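Local coordinates for 2-polyprenyl-6-methoxyphenol hydroxylase-like FAD-dependent oxidoreductase (Streptomyces sp. NRRL 11266, PDB 6UI5), which binds flavin-adenine dinucleotide and probably acts as an FAD-dependent oxidoreductase with a Rossmann-like FAD-binding domain, at residues Asp172-Ile186 against Ala255-Arg269. Residues are numbered along the deposited sequence; the frame is centred on the assembly and turned at random.
Sequences DDWVIVRGIVGDVAI and ATEAHWLQHYSIVTR. With FAD (flavin-adenine dinucleotide), chain C.
Y264 pairs with G179 through two nearly straight backbone bonds, G179 N to Y264 O and Y264 N to G179 O, both 3.0 Å, within an antiparallel ladder. V181 and Q262 are paired the same way, though both bonds are more bent. D183 N bonds to W260 O, but D183 O accepts H259 N, a beta bulge that shifts the register by one; T256 and E257 form a classic bulge opposite A185.

Aromatic rings lie over the two glycines. With CG lodged between backbone N and carbonyl carbon (chi1 80°), the Y264 ring folds across the strand: G179 N sits 3.4 Å above one face, and FAD C7M 3.5 Å above the other. V181 CG1 also reaches C7M at 3.5 Å, so both residues line the flavin pocket. The six-membered ring of W260 receives G182 CA in a CH-pi contact, 3.5 Å from its centroid.

Beyond the ladder, the D173 carboxylate grips T268 twice: OD1 takes T268 N (2.9 Å) on its syn lone pair, while OD2 accepts the hydroxyl OG1. R269 adds a long salt bridge to D173.

Strand 216-225 pairs with the other edge of 176-185, and its S221 O holds Y264 OH; helix 238-249 packs L241 against I180, V184 and L261.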
loop_
_atom_site.group_PDB
_atom_site.type_symbol
_atom_site.label_atom_id
_atom_site.label_comp_id
_atom_site.label_asym_id
_atom_site.label_seq_id
_atom_site.Cartn_x
_atom_site.Cartn_y
_atom_site.Cartn_z
ATOM N N ASP A 172 -16.448 6.469 -6.601
ATOM C CA ASP A 172 -15.826 7.139 -7.734
ATOM C C ASP A 172 -14.907 6.168 -8.467
ATOM O O ASP A 172 -14.541 5.123 -7.941
ATOM C CB ASP A 172 -15.059 8.376 -7.288
ATOM C CG ASP A 172 -15.196 9.519 -8.268
ATOM O OD1 ASP A 172 -16.176 9.518 -9.044
ATOM O OD2 ASP A 172 -14.328 10.414 -8.265
ATOM N N ASP A 173 -14.577 6.500 -9.717
ATOM C CA ASP A 173 -13.635 5.706 -10.500
ATOM C C ASP A 173 -12.792 6.637 -11.343
ATOM O O ASP A 173 -13.294 7.645 -11.846
ATOM C CB ASP A 173 -14.338 4.679 -11.405
ATOM C CG ASP A 173 -15.132 3.633 -10.602
ATOM O OD1 ASP A 173 -16.326 3.930 -10.350
ATOM O OD2 ASP A 173 -14.570 2.546 -10.227
ATOM N N TRP A 174 -11.498 6.328 -11.452
ATOM C CA TRP A 174 -10.624 7.057 -12.369
ATOM C C TRP A 174 -10.581 6.427 -13.757
ATOM O O TRP A 174 -9.976 6.995 -14.673
ATOM C CB TRP A 174 -9.198 7.155 -11.810
ATOM C CG TRP A 174 -8.476 5.843 -11.711
ATOM C CD1 TRP A 174 -7.653 5.280 -12.650
ATOM C CD2 TRP A 174 -8.494 4.933 -10.592
ATOM N NE1 TRP A 174 -7.167 4.068 -12.185
ATOM C CE2 TRP A 174 -7.669 3.839 -10.927
ATOM C CE3 TRP A 174 -9.124 4.943 -9.343
ATOM C CZ2 TRP A 174 -7.463 2.760 -10.052
ATOM C CZ3 TRP A 174 -8.923 3.868 -8.481
ATOM C CH2 TRP A 174 -8.111 2.787 -8.849
ATOM N N VAL A 175 -11.190 5.263 -13.921
ATOM C CA VAL A 175 -11.340 4.649 -15.226
ATOM C C VAL A 175 -12.637 3.855 -15.202
ATOM O O VAL A 175 -13.073 3.371 -14.146
ATOM C CB VAL A 175 -10.116 3.768 -15.572
ATOM C CG1 VAL A 175 -9.977 2.625 -14.561
ATOM C CG2 VAL A 175 -10.221 3.248 -17.035
ATOM N N ILE A 176 -13.274 3.755 -16.365
ATOM C CA ILE A 176 -14.496 2.972 -16.520
ATOM C C ILE A 176 -14.133 1.667 -17.219
ATOM O O ILE A 176 -13.754 1.668 -18.394
ATOM C CB ILE A 176 -15.579 3.732 -17.297
ATOM C CG1 ILE A 176 -15.903 5.066 -16.621
ATOM C CG2 ILE A 176 -16.821 2.882 -17.359
ATOM C CD1 ILE A 176 -16.110 4.965 -15.088
ATOM N N VAL A 177 -14.246 0.553 -16.502
ATOM C CA VAL A 177 -13.964 -0.757 -17.081
ATOM C C VAL A 177 -15.196 -1.266 -17.818
ATOM O O VAL A 177 -16.314 -1.249 -17.282
ATOM C CB VAL A 177 -13.529 -1.751 -16.001
ATOM C CG1 VAL A 177 -13.245 -3.116 -16.623
ATOM C CG2 VAL A 177 -12.312 -1.218 -15.280
ATOM N N ARG A 178 -14.984 -1.766 -19.034
ATOM C CA ARG A 178 -16.047 -2.219 -19.922
ATOM C C ARG A 178 -15.676 -3.570 -20.508
ATOM O O ARG A 178 -14.497 -3.868 -20.736
ATOM C CB ARG A 178 -16.262 -1.256 -21.080
ATOM C CG ARG A 178 -15.001 -1.174 -21.921
ATOM C CD ARG A 178 -14.179 0.015 -21.550
ATOM N NE ARG A 178 -14.864 1.190 -22.038
ATOM C CZ ARG A 178 -14.900 2.350 -21.412
ATOM N NH1 ARG A 178 -14.286 2.517 -20.243
ATOM N NH2 ARG A 178 -15.571 3.351 -21.960
ATOM N N GLY A 179 -16.688 -4.364 -20.798
ATOM C CA GLY A 179 -16.443 -5.568 -21.555
ATOM C C GLY A 179 -17.733 -6.247 -21.938
ATOM O O GLY A 179 -18.808 -5.647 -21.910
ATOM N N ILE A 180 -17.614 -7.513 -22.309
ATOM C CA ILE A 180 -18.782 -8.366 -22.426
ATOM C C ILE A 180 -18.436 -9.701 -21.795
ATOM O O ILE A 180 -17.270 -10.020 -21.549
ATOM C CB ILE A 180 -19.303 -8.552 -23.888
ATOM C CG1 ILE A 180 -18.374 -9.449 -24.687
ATOM C CG2 ILE A 180 -19.536 -7.202 -24.586
ATOM C CD1 ILE A 180 -18.931 -10.820 -24.895
ATOM N N VAL A 181 -19.487 -10.476 -21.526
ATOM C CA VAL A 181 -19.384 -11.736 -20.809
ATOM C C VAL A 181 -20.561 -12.587 -21.262
ATOM O O VAL A 181 -21.534 -12.076 -21.811
ATOM C CB VAL A 181 -19.395 -11.510 -19.274
ATOM C CG1 VAL A 181 -20.727 -10.918 -18.846
ATOM C CG2 VAL A 181 -19.109 -12.800 -18.503
ATOM N N GLY A 182 -20.453 -13.892 -21.053
ATOM C CA GLY A 182 -21.510 -14.828 -21.366
ATOM C C GLY A 182 -20.906 -16.108 -21.903
ATOM O O GLY A 182 -19.702 -16.329 -21.804
ATOM N N ASP A 183 -21.772 -16.949 -22.486
ATOM C CA ASP A 183 -21.383 -18.250 -23.026
ATOM C C ASP A 183 -21.676 -18.330 -24.523
ATOM O O ASP A 183 -22.837 -18.269 -24.949
ATOM C CB ASP A 183 -22.081 -19.389 -22.293
ATOM C CG ASP A 183 -22.051 -19.206 -20.764
ATOM O OD1 ASP A 183 -21.016 -19.566 -20.161
ATOM O OD2 ASP A 183 -23.058 -18.763 -20.167
ATOM N N VAL A 184 -20.635 -18.471 -25.312
ATOM C CA VAL A 184 -20.757 -18.811 -26.721
ATOM C C VAL A 184 -20.798 -20.326 -26.857
ATOM O O VAL A 184 -20.197 -21.056 -26.069
ATOM C CB VAL A 184 -19.596 -18.210 -27.547
ATOM C CG1 VAL A 184 -19.499 -16.717 -27.321
ATOM C CG2 VAL A 184 -18.281 -18.918 -27.203
ATOM N N ALA A 185 -21.524 -20.814 -27.854
ATOM C CA ALA A 185 -21.250 -22.152 -28.341
ATOM C C ALA A 185 -20.195 -22.068 -29.425
ATOM O O ALA A 185 -20.168 -21.136 -30.229
ATOM C CB ALA A 185 -22.490 -22.854 -28.874
ATOM N N ILE A 186 -19.305 -23.047 -29.416
ATOM C CA ILE A 186 -18.068 -22.966 -30.166
ATOM C C ILE A 186 -17.369 -24.288 -29.920
ATOM O O ILE A 186 -17.405 -24.820 -28.803
ATOM C CB ILE A 186 -17.230 -21.738 -29.734
ATOM C CG1 ILE A 186 -16.197 -21.390 -30.791
ATOM C CG2 ILE A 186 -16.550 -21.961 -28.404
ATOM C CD1 ILE A 186 -16.811 -21.350 -32.111
ATOM N N ALA A 255 -16.590 -18.371 -34.153
ATOM C CA ALA A 255 -17.838 -18.346 -33.390
ATOM C C ALA A 255 -19.016 -19.041 -34.072
ATOM O O ALA A 255 -19.307 -18.797 -35.247
ATOM C CB ALA A 255 -18.196 -16.897 -33.108
ATOM N N THR A 256 -19.745 -19.856 -33.298
ATOM C CA THR A 256 -20.906 -20.567 -33.817
ATOM C C THR A 256 -22.231 -19.912 -33.413
ATOM O O THR A 256 -22.952 -19.401 -34.274
ATOM C CB THR A 256 -20.880 -22.034 -33.372
ATOM O OG1 THR A 256 -19.975 -22.758 -34.221
ATOM C CG2 THR A 256 -22.263 -22.678 -33.486
ATOM N N GLU A 257 -22.564 -19.950 -32.127
ATOM C CA GLU A 257 -23.839 -19.440 -31.639
ATOM C C GLU A 257 -23.610 -18.838 -30.258
ATOM O O GLU A 257 -22.685 -19.227 -29.539
ATOM C CB GLU A 257 -24.893 -20.552 -31.585
ATOM C CG GLU A 257 -26.299 -20.073 -31.867
ATOM C CD GLU A 257 -27.309 -21.178 -31.656
ATOM O OE1 GLU A 257 -26.999 -22.134 -30.917
ATOM O OE2 GLU A 257 -28.409 -21.100 -32.244
ATOM N N ALA A 258 -24.469 -17.892 -29.886
ATOM C CA ALA A 258 -24.378 -17.220 -28.590
ATOM C C ALA A 258 -25.617 -17.545 -27.761
ATOM O O ALA A 258 -26.745 -17.229 -28.173
ATOM C CB ALA A 258 -24.228 -15.710 -28.760
ATOM N N HIS A 259 -25.413 -18.182 -26.601
ATOM C CA HIS A 259 -26.542 -18.485 -25.722
ATOM C C HIS A 259 -27.006 -17.231 -24.997
ATOM O O HIS A 259 -28.208 -16.962 -24.889
ATOM C CB HIS A 259 -26.158 -19.571 -24.717
ATOM C CG HIS A 259 -25.518 -20.767 -25.345
ATOM N ND1 HIS A 259 -26.246 -21.727 -26.015
ATOM C CD2 HIS A 259 -24.222 -21.148 -25.428
ATOM C CE1 HIS A 259 -25.425 -22.655 -26.476
ATOM N NE2 HIS A 259 -24.192 -22.328 -26.131
ATOM N N TRP A 260 -26.054 -16.455 -24.495
ATOM C CA TRP A 260 -26.297 -15.180 -23.839
ATOM C C TRP A 260 -24.951 -14.475 -23.720
ATOM O O TRP A 260 -23.980 -15.077 -23.283
ATOM C CB TRP A 260 -26.971 -15.353 -22.460
ATOM C CG TRP A 260 -26.079 -15.958 -21.393
ATOM C CD1 TRP A 260 -25.872 -17.285 -21.159
ATOM C CD2 TRP A 260 -25.265 -15.249 -20.431
ATOM N NE1 TRP A 260 -24.992 -17.451 -20.116
ATOM C CE2 TRP A 260 -24.602 -16.221 -19.651
ATOM C CE3 TRP A 260 -25.039 -13.893 -20.152
ATOM C CZ2 TRP A 260 -23.718 -15.885 -18.604
ATOM C CZ3 TRP A 260 -24.140 -13.552 -19.093
ATOM C CH2 TRP A 260 -23.502 -14.551 -18.346
ATOM N N LEU A 261 -24.897 -13.218 -24.135
ATOM C CA LEU A 261 -23.759 -12.363 -23.881
ATOM C C LEU A 261 -24.303 -11.004 -23.452
ATOM O O LEU A 261 -25.487 -10.708 -23.638
ATOM C CB LEU A 261 -22.841 -12.260 -25.108
ATOM C CG LEU A 261 -22.211 -13.480 -25.787
ATOM C CD1 LEU A 261 -21.168 -12.950 -26.811
ATOM C CD2 LEU A 261 -21.578 -14.506 -24.802
ATOM N N GLN A 262 -23.456 -10.205 -22.794
ATOM C CA GLN A 262 -23.924 -8.956 -22.203
ATOM C C GLN A 262 -22.826 -7.910 -22.237
ATOM O O GLN A 262 -21.696 -8.200 -21.839
ATOM C CB GLN A 262 -24.379 -9.142 -20.744
ATOM C CG GLN A 262 -25.490 -10.153 -20.486
ATOM C CD GLN A 262 -26.750 -9.525 -19.938
ATOM O OE1 GLN A 262 -27.273 -8.537 -20.497
ATOM N NE2 GLN A 262 -27.268 -10.100 -18.840
ATOM N N HIS A 263 -23.165 -6.690 -22.663
ATOM C CA HIS A 263 -22.337 -5.536 -22.336
ATOM C C HIS A 263 -22.359 -5.284 -20.827
ATOM O O HIS A 263 -23.402 -5.413 -20.174
ATOM C CB HIS A 263 -22.829 -4.303 -23.074
ATOM C CG HIS A 263 -22.699 -4.427 -24.558
ATOM N ND1 HIS A 263 -21.490 -4.705 -25.166
ATOM C CD2 HIS A 263 -23.624 -4.362 -25.548
ATOM C CE1 HIS A 263 -21.679 -4.799 -26.471
ATOM N NE2 HIS A 263 -22.962 -4.590 -26.727
ATOM N N TYR A 264 -21.202 -4.945 -20.255
ATOM C CA TYR A 264 -21.141 -4.512 -18.860
ATOM C C TYR A 264 -20.181 -3.335 -18.741
ATOM O O TYR A 264 -19.173 -3.265 -19.453
ATOM C CB TYR A 264 -20.715 -5.658 -17.929
ATOM C CG TYR A 264 -19.217 -5.911 -17.915
ATOM C CD1 TYR A 264 -18.379 -5.191 -17.067
ATOM C CD2 TYR A 264 -18.642 -6.863 -18.750
ATOM C CE1 TYR A 264 -17.018 -5.399 -17.060
ATOM C CE2 TYR A 264 -17.271 -7.090 -18.738
ATOM C CZ TYR A 264 -16.465 -6.347 -17.893
ATOM O OH TYR A 264 -15.097 -6.539 -17.862
ATOM N N SER A 265 -20.497 -2.403 -17.837
ATOM C CA SER A 265 -19.535 -1.390 -17.422
ATOM C C SER A 265 -19.402 -1.514 -15.909
ATOM O O SER A 265 -20.277 -2.069 -15.247
ATOM C CB SER A 265 -19.945 0.075 -17.834
ATOM O OG SER A 265 -21.261 0.414 -17.419
ATOM N N ILE A 266 -18.297 -1.029 -15.354
ATOM C CA ILE A 266 -18.024 -1.187 -13.920
ATOM C C ILE A 266 -17.906 0.184 -13.298
ATOM O O ILE A 266 -17.076 0.993 -13.730
ATOM C CB ILE A 266 -16.746 -1.990 -13.653
ATOM C CG1 ILE A 266 -16.979 -3.463 -13.949
ATOM C CG2 ILE A 266 -16.275 -1.782 -12.184
ATOM C CD1 ILE A 266 -18.061 -4.087 -13.065
ATOM N N VAL A 267 -18.692 0.428 -12.254
ATOM C CA VAL A 267 -18.421 1.518 -11.326
ATOM C C VAL A 267 -18.243 0.928 -9.936
ATOM O O VAL A 267 -18.564 -0.230 -9.689
ATOM C CB VAL A 267 -19.528 2.574 -11.318
ATOM C CG1 VAL A 267 -19.454 3.429 -12.608
ATOM C CG2 VAL A 267 -20.864 1.883 -11.148
ATOM N N THR A 268 -17.760 1.767 -9.016
ATOM C CA THR A 268 -17.428 1.382 -7.644
ATOM C C THR A 268 -18.261 2.210 -6.674
ATOM O O THR A 268 -18.079 3.428 -6.578
ATOM C CB THR A 268 -15.949 1.608 -7.375
ATOM O OG1 THR A 268 -15.175 0.942 -8.376
ATOM C CG2 THR A 268 -15.583 1.070 -5.992
ATOM N N ARG A 269 -19.172 1.565 -5.948
ATOM C CA ARG A 269 -20.043 2.296 -5.035
ATOM C C ARG A 269 -20.241 1.526 -3.742
ATOM O O ARG A 269 -20.211 0.286 -3.714
ATOM C CB ARG A 269 -21.432 2.618 -5.641
ATOM C CG ARG A 269 -21.369 3.389 -6.991
ATOM C CD ARG A 269 -21.280 4.946 -6.853
ATOM N NE ARG A 269 -21.296 5.522 -8.199
ATOM C CZ ARG A 269 -20.232 5.682 -8.985
ATOM N NH1 ARG A 269 -18.989 5.403 -8.519
ATOM N NH2 ARG A 269 -20.417 6.198 -10.232
HETATM P PA FAD C . -27.904 -9.526 -8.677
HETATM O O1A FAD C . -27.054 -10.724 -9.035
HETATM O O2A FAD C . -27.645 -8.431 -9.699
HETATM O O5B FAD C . -29.492 -9.958 -8.478
HETATM C C5B FAD C . -30.483 -8.955 -8.322
HETATM C C4B FAD C . -31.862 -9.558 -8.746
HETATM O O4B FAD C . -32.872 -8.761 -8.500
HETATM C C3B FAD C . -31.890 -9.779 -10.277
HETATM O O3B FAD C . -32.508 -10.965 -10.530
HETATM C C2B FAD C . -32.732 -8.602 -10.808
HETATM O O2B FAD C . -33.213 -8.964 -12.167
HETATM C C1B FAD C . -33.688 -8.562 -9.920
HETATM N N9A FAD C . -34.380 -7.296 -9.776
HETATM C C8A FAD C . -33.852 -6.059 -9.912
HETATM N N7A FAD C . -34.819 -5.162 -9.623
HETATM C C5A FAD C . -35.937 -5.849 -9.288
HETATM C C6A FAD C . -37.210 -5.446 -8.904
HETATM N N6A FAD C . -37.949 -4.211 -8.688
HETATM N N1A FAD C . -38.155 -6.350 -8.631
HETATM C C2A FAD C . -37.876 -7.670 -8.715
HETATM N N3A FAD C . -36.622 -8.065 -9.077
HETATM C C4A FAD C . -35.659 -7.163 -9.366
HETATM N N1 FAD C . -19.095 -12.609 -8.968
HETATM C C2 FAD C . -18.003 -13.508 -8.494
HETATM O O2 FAD C . -18.019 -13.985 -7.406
HETATM N N3 FAD C . -16.873 -13.812 -9.418
HETATM C C4 FAD C . -16.864 -13.226 -10.760
HETATM O O4 FAD C . -15.982 -13.450 -11.518
HETATM C C4X FAD C . -17.984 -12.319 -11.204
HETATM N N5 FAD C . -17.912 -11.768 -12.538
HETATM C C5X FAD C . -18.992 -10.861 -12.999
HETATM C C6 FAD C . -18.909 -10.329 -14.288
HETATM C C7 FAD C . -19.910 -9.483 -14.750
HETATM C C7M FAD C . -19.552 -9.065 -16.170
HETATM C C8 FAD C . -21.011 -9.150 -13.946
HETATM C C8M FAD C . -22.067 -8.212 -14.544
HETATM C C9 FAD C . -21.096 -9.682 -12.647
HETATM C C9A FAD C . -20.085 -10.541 -12.155
HETATM N N10 FAD C . -20.155 -11.113 -10.756
HETATM C C10 FAD C . -19.091 -12.010 -10.314
HETATM C "C1'" FAD C . -21.325 -10.793 -9.914
HETATM C "C2'" FAD C . -21.115 -10.141 -8.536
HETATM O "O2'" FAD C . -20.771 -11.067 -7.573
HETATM C "C3'" FAD C . -22.432 -9.562 -8.023
HETATM O "O3'" FAD C . -22.119 -8.761 -6.928
HETATM C "C4'" FAD C . -23.467 -10.591 -7.523
HETATM O "O4'" FAD C . -23.872 -11.518 -8.490
HETATM C "C5'" FAD C . -24.684 -9.729 -7.164
HETATM O "O5'" FAD C . -25.563 -10.424 -6.324
HETATM P P FAD C . -27.007 -9.750 -5.889
HETATM O O1P FAD C . -27.983 -10.857 -5.565
HETATM O O2P FAD C . -26.906 -8.720 -4.780
HETATM O O3P FAD C . -27.479 -8.881 -7.214
#